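Local coordinates for uncharacterized protein (Bacteroides eggerthii, PDB 4GDZ), which is of unknown function but belongs to the DUF4251 family and folds as an antiparallel beta-sheet protein with a magnesium ion bound in the crystal, at residues V33-D36 with D37-A41; L161-L164 with N165-N168. All blocks are in the same frame, centred on the assembly; numbering follows the deposited sequence.

Interaction 1: V33-D36 with D37-A41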
ATOM      1  N   VAL A  33       2.900  11.668 -22.144  1.00103.80           N
ATOM      2  CA  VAL A  33       2.949  13.143 -22.314  1.00 90.82           C
ATOM      3  C   VAL A  33       2.677  13.864 -20.989  1.00 84.80           C
ATOM      4  O   VAL A  33       3.335  14.853 -20.691  1.00 80.25           O
ATOM      5  CB  VAL A  33       1.962  13.669 -23.407  1.00 94.97           C
ATOM      6  CG1 VAL A  33       1.871  15.199 -23.389  1.00 83.17           C
ATOM      7  CG2 VAL A  33       2.372  13.171 -24.795  1.00 85.20           C
ATOM      8  N   SER A  34       1.693  13.375 -20.225  1.00 74.99           N
ATOM      9  CA  SER A  34       1.400  13.867 -18.895  1.00 80.73           C
ATOM     10  C   SER A  34       2.614  13.725 -17.982  1.00 72.86           C
ATOM     11  O   SER A  34       2.851  14.597 -17.156  1.00 65.26           O
ATOM     12  CB  SER A  34       0.253  13.081 -18.264  1.00 78.22           C
ATOM     13  OG  SER A  34      -0.969  13.511 -18.772  1.00 80.56           O
ATOM     14  N   TYR A  35       3.346  12.617 -18.099  1.00 70.38           N
ATOM     15  CA  TYR A  35       4.565  12.429 -17.297  1.00 69.10           C
ATOM     16  C   TYR A  35       5.610  13.493 -17.669  1.00 68.72           C
ATOM     17  O   TYR A  35       6.137  14.167 -16.798  1.00 66.78           O
ATOM     18  CB  TYR A  35       5.161  11.027 -17.473  1.00 72.81           C
ATOM     19  CG  TYR A  35       6.574  10.920 -16.918  1.00 70.37           C
ATOM     20  CD1 TYR A  35       6.799  10.724 -15.557  1.00 64.46           C
ATOM     21  CD2 TYR A  35       7.680  11.051 -17.756  1.00 73.78           C
ATOM     22  CE1 TYR A  35       8.091  10.659 -15.043  1.00 64.10           C
ATOM     23  CE2 TYR A  35       8.970  10.978 -17.265  1.00 73.07           C
ATOM     24  CZ  TYR A  35       9.177  10.773 -15.908  1.00 71.02           C
ATOM     25  OH  TYR A  35      10.475  10.698 -15.434  1.00 66.66           O
ATOM     26  N   ASP A  36       5.909  13.629 -18.958  1.00 64.94           N
ATOM     27  CA  ASP A  36       6.819  14.687 -19.445  1.00 71.54           C
ATOM     28  C   ASP A  36       6.407  16.085 -18.964  1.00 69.35           C
ATOM     29  O   ASP A  36       7.267  16.878 -18.558  1.00 73.15           O
ATOM     30  CB  ASP A  36       6.876  14.705 -20.975  1.00 80.04           C
ATOM     31  CG  ASP A  36       7.659  13.530 -21.569  1.00 88.17           C
ATOM     32  OD1 ASP A  36       8.236  12.697 -20.826  1.00 83.20           O
ATOM     33  OD2 ASP A  36       7.704  13.464 -22.814  1.00 96.39           O
ATOM     34  N   ASP A  37       5.103  16.383 -19.017  1.00 69.78           N
ATOM     35  CA  ASP A  37       4.582  17.680 -18.575  1.00 68.49           C
ATOM     36  C   ASP A  37       4.813  17.848 -17.064  1.00 65.13           C
ATOM     37  O   ASP A  37       5.170  18.941 -16.605  1.00 63.63           O
ATOM     38  CB  ASP A  37       3.063  17.805 -18.832  1.00 70.29           C
ATOM     39  CG  ASP A  37       2.692  17.906 -20.316  1.00 82.03           C
ATOM     40  OD1 ASP A  37       3.580  18.116 -21.176  1.00 72.12           O
ATOM     41  OD2 ASP A  37       1.475  17.780 -20.609  1.00 76.46           O
ATOM     42  N   ALA A  38       4.572  16.776 -16.293  1.00 60.26           N
ATOM     43  CA  ALA A  38       4.747  16.805 -14.828  1.00 62.69           C
ATOM     44  C   ALA A  38       6.208  17.048 -14.475  1.00 60.68           C
ATOM     45  O   ALA A  38       6.499  17.882 -13.629  1.00 61.40           O
ATOM     46  CB  ALA A  38       4.245  15.520 -14.188  1.00 60.75           C
ATOM     47  N   VAL A  39       7.120  16.359 -15.159  1.00 63.10           N
ATOM     48  CA  VAL A  39       8.563  16.539 -14.947  1.00 63.65           C
ATOM     49  C   VAL A  39       9.030  17.958 -15.282  1.00 67.24           C
ATOM     50  O   VAL A  39       9.755  18.579 -14.497  1.00 62.48           O
ATOM     51  CB  VAL A  39       9.397  15.506 -15.738  1.00 74.17           C
ATOM     52  CG1 VAL A  39      10.873  15.885 -15.727  1.00 68.15           C
ATOM     53  CG2 VAL A  39       9.180  14.105 -15.168  1.00 63.45           C
ATOM     54  N   ALA A  40       8.592  18.488 -16.421  1.00 63.86           N
ATOM     55  CA  ALA A  40       8.902  19.872 -16.770  1.00 68.58           C
ATOM     56  C   ALA A  40       8.312  20.840 -15.724  1.00 67.02           C
ATOM     57  O   ALA A  40       8.942  21.839 -15.401  1.00 62.63           O
ATOM     58  CB  ALA A  40       8.407  20.219 -18.175  1.00 70.43           C
ATOM     59  N   ALA A  41       7.123  20.551 -15.184  1.00 62.91           N
ATOM     60  CA  ALA A  41       6.513  21.433 -14.165  1.00 62.93           C
ATOM     61  C   ALA A  41       7.345  21.442 -12.862  1.00 62.06           C
ATOM     62  O   ALA A  41       7.585  22.506 -12.286  1.00 58.50           O
ATOM     63  CB  ALA A  41       5.075  21.020 -13.876  1.00 61.44           C
TER
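Tyr35 and Val39, one helical turn apart, form the tight side of this contact. The CG2 methyl of Val39 stands over one face of the Tyr35 ring, 3.7 Å from the ring centroid and 24° off its normal. This CH-pi contact is displaced toward the phenolic end, and the closest pair is Val39 CG2 and Tyr35 CZ at 3.4 Å. With CG anti to the backbone N (chi1 167°), the Tyr35 side chain projects outward from the helix, and Val39 CG2 reaches back one turn to meet its face. Tyr35 OH reaches on to a hydrogen bond with Gly114 O, which fixes the far end of the ring.

Beneath these side chains runs regular alpha-helical i to i+4 pairing within helix 28-44, which precedes the first strand of the antiparallel sheet. Val39 N gives a nearly straight bond to Tyr35 O (2.9 Å, 167° at the hydrogen), and Ala38 N binds Ser34 O at 2.9 Å. Ala38 is buried: its methyl, like the side chains of Tyr35 and Val39, touches Leu135 of strand 128-135, so this flank of the helix lies against the sheet.

The Val33-Asp37 pair is looser. The two side chains run side by side, Val33 CG1 no nearer than 3.8 Å to Asp37 OD2, and Val33 itself is exposed. Asp37 turns its carboxylate back along the helix toward Val33, while OD2 receives a weak hydrogen bond from Gln166 NE2. A leucine in place of Asp37 would probably leave that Gln166 amide without its partner on the helix and the glutamine side chain freer to turn. Farther round the exposed side, Ala40 N closes on Asp36 O at 3.0 Å.

Interaction 2: L161-L164 with N165-N168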
ATOM      1  N   LEU A 161      -0.272  15.322 -10.782  1.00 54.21           N
ATOM      2  CA  LEU A 161       0.706  16.406 -10.767  1.00 52.58           C
ATOM      3  C   LEU A 161       0.634  17.140 -12.101  1.00 55.81           C
ATOM      4  O   LEU A 161       0.794  16.540 -13.169  1.00 53.74           O
ATOM      5  CB  LEU A 161       2.113  15.884 -10.488  1.00 53.64           C
ATOM      6  CG  LEU A 161       3.273  16.860 -10.317  1.00 62.06           C
ATOM      7  CD1 LEU A 161       3.035  17.795  -9.148  1.00 59.88           C
ATOM      8  CD2 LEU A 161       4.536  16.036 -10.073  1.00 64.75           C
ATOM      9  N   LEU A 162       0.349  18.445 -12.037  1.00 58.53           N
ATOM     10  CA  LEU A 162       0.001  19.230 -13.231  1.00 57.06           C
ATOM     11  C   LEU A 162       0.823  20.509 -13.327  1.00 55.82           C
ATOM     12  O   LEU A 162       1.107  21.155 -12.303  1.00 56.75           O
ATOM     13  CB  LEU A 162      -1.491  19.608 -13.183  1.00 55.78           C
ATOM     14  CG  LEU A 162      -2.536  18.483 -13.249  1.00 66.91           C
ATOM     15  CD1 LEU A 162      -3.895  19.050 -12.852  1.00 59.59           C
ATOM     16  CD2 LEU A 162      -2.589  17.835 -14.640  1.00 59.90           C
ATOM     17  N   PRO A 163       1.171  20.915 -14.556  1.00 59.99           N
ATOM     18  CA  PRO A 163       1.669  22.278 -14.719  1.00 58.48           C
ATOM     19  C   PRO A 163       0.571  23.280 -14.332  1.00 58.53           C
ATOM     20  O   PRO A 163      -0.622  22.955 -14.409  1.00 57.38           O
ATOM     21  CB  PRO A 163       2.027  22.381 -16.207  1.00 63.37           C
ATOM     22  CG  PRO A 163       1.665  21.085 -16.838  1.00 68.13           C
ATOM     23  CD  PRO A 163       1.093  20.158 -15.821  1.00 61.68           C
ATOM     24  N   LEU A 164       0.983  24.461 -13.884  1.00 63.83           N
ATOM     25  CA  LEU A 164       0.058  25.513 -13.429  1.00 63.99           C
ATOM     26  C   LEU A 164      -1.021  25.794 -14.456  1.00 67.46           C
ATOM     27  O   LEU A 164      -2.201  25.840 -14.114  1.00 66.85           O
ATOM     28  CB  LEU A 164       0.824  26.808 -13.150  1.00 68.47           C
ATOM     29  CG  LEU A 164       1.754  26.816 -11.931  1.00 64.44           C
ATOM     30  CD1 LEU A 164       2.315  28.214 -11.720  1.00 66.59           C
ATOM     31  CD2 LEU A 164       1.060  26.326 -10.665  1.00 57.35           C
ATOM     32  N   ASN A 165      -0.616  25.941 -15.719  1.00 71.65           N
ATOM     33  CA  ASN A 165      -1.567  26.256 -16.790  1.00 69.62           C
ATOM     34  C   ASN A 165      -2.527  25.126 -17.167  1.00 73.49           C
ATOM     35  O   ASN A 165      -3.420  25.320 -17.977  1.00 68.49           O
ATOM     36  CB  ASN A 165      -0.867  26.826 -18.039  1.00 69.80           C
ATOM     37  CG  ASN A 165      -0.002  25.805 -18.799  1.00 90.20           C
ATOM     38  OD1 ASN A 165       0.048  24.610 -18.495  1.00 81.91           O
ATOM     39  ND2 ASN A 165       0.689  26.302 -19.819  1.00 93.99           N
ATOM     40  N   GLN A 166      -2.360  23.945 -16.584  1.00 60.79           N
ATOM     41  CA  GLN A 166      -3.349  22.884 -16.772  1.00 64.98           C
ATOM     42  C   GLN A 166      -4.138  22.610 -15.498  1.00 64.15           C
ATOM     43  O   GLN A 166      -4.929  21.676 -15.438  1.00 69.16           O
ATOM     44  CB  GLN A 166      -2.655  21.608 -17.267  1.00 64.17           C
ATOM     45  CG  GLN A 166      -2.147  21.697 -18.707  1.00 77.24           C
ATOM     46  CD  GLN A 166      -1.287  20.496 -19.071  1.00 91.74           C
ATOM     47  OE1 GLN A 166      -1.466  19.406 -18.518  1.00 89.49           O
ATOM     48  NE2 GLN A 166      -0.333  20.692 -19.984  1.00 82.40           N
ATOM     49  N   SER A 167      -3.921  23.424 -14.470  1.00 64.60           N
ATOM     50  CA  SER A 167      -4.547  23.203 -13.172  1.00 54.32           C
ATOM     51  C   SER A 167      -5.764  24.102 -12.989  1.00 62.48           C
ATOM     52  O   SER A 167      -5.631  25.328 -12.989  1.00 57.09           O
ATOM     53  CB  SER A 167      -3.526  23.485 -12.070  1.00 56.47           C
ATOM     54  OG  SER A 167      -4.144  23.532 -10.815  1.00 53.98           O
ATOM     55  N   ASN A 168      -6.947  23.505 -12.833  1.00 59.55           N
ATOM     56  CA  ASN A 168      -8.156  24.286 -12.520  1.00 63.51           C
ATOM     57  C   ASN A 168      -8.060  24.969 -11.164  1.00 61.56           C
ATOM     58  O   ASN A 168      -8.680  26.009 -10.954  1.00 60.94           O
ATOM     59  CB  ASN A 168      -9.417  23.422 -12.577  1.00 71.05           C
ATOM     60  CG  ASN A 168      -9.747  22.957 -13.984  1.00 80.32           C
ATOM     61  OD1 ASN A 168      -9.404  23.613 -14.968  1.00 76.38           O
ATOM     62  ND2 ASN A 168     -10.407  21.814 -14.086  1.00 86.17           N
TER
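Pro163 and Gln166 meet across the turn that follows strand 155-163. The glutamine amide comes up obliquely beyond the CG-CD edge of the proline ring, with Pro163 CG 3.7 Å from Gln166 NE2 and Pro163 CD 3.8 Å from Gln166 OE1. Gln166 gets there with CG anti to its carbonyl carbon (chi1 -71°) and the chain extended beyond CG. On another part of the ring, Pro163 CB lies 3.8 Å from Asn165 OD1. Leu162 adds a looser touch, its CD1 methyl 3.8 Å from the carbonyl oxygen Gln166 O.

Two successive i to i+3 backbone bonds make the turn 3-10 in character. Gln166 N donates to Pro163 O at 3.0 Å, and Ser167 N donates to Leu164 O, also at 3.0 Å. Both donors sit well above the plane of the carbonyl they bind, 55° and 60° out of it.

The outer shell fixes this turn between the sheet and its two neighbouring helices. Pro163 rests on Asp37 and Ala41 of helix 28-44, whereas buried Leu164 packs on Val48 of strand 46-55. Ser167, the N-cap of helix 168-171, caps Phe170 N through OG, which also hydrogen-bonds Glu50 OE2, while Asn165 O is bound by Lys171 NZ.

The buried Ser167 hydroxyl therefore has a carboxylate and a helix N terminus as partners, whereas exposed Gln166 meets the nonpolar Pro163 ring through van der Waals contact alone; the Gln166 amide is therefore probably held less firmly than the Ser167 hydroxyl.

Overall arrangement
From the N terminus, interaction 1 comes first, within helix 28-44, followed by the strands of the antiparallel sheet. Interaction 2 opens only at the end of the last strand, 155-163, and turns the chain toward helix 168-171. Each contact is made within one continuous stretch, so each closes only a short local turn; they follow in series, neither nesting nor crossing. In space their centres are about 10 Å apart and they touch directly: Ala41 CB lies 3.7 Å from Pro163 CA, and Ala38 CB is equally close to Leu161 O. The N-terminal helix is thus packed against the end of the final strand, joining early and late parts of the chain.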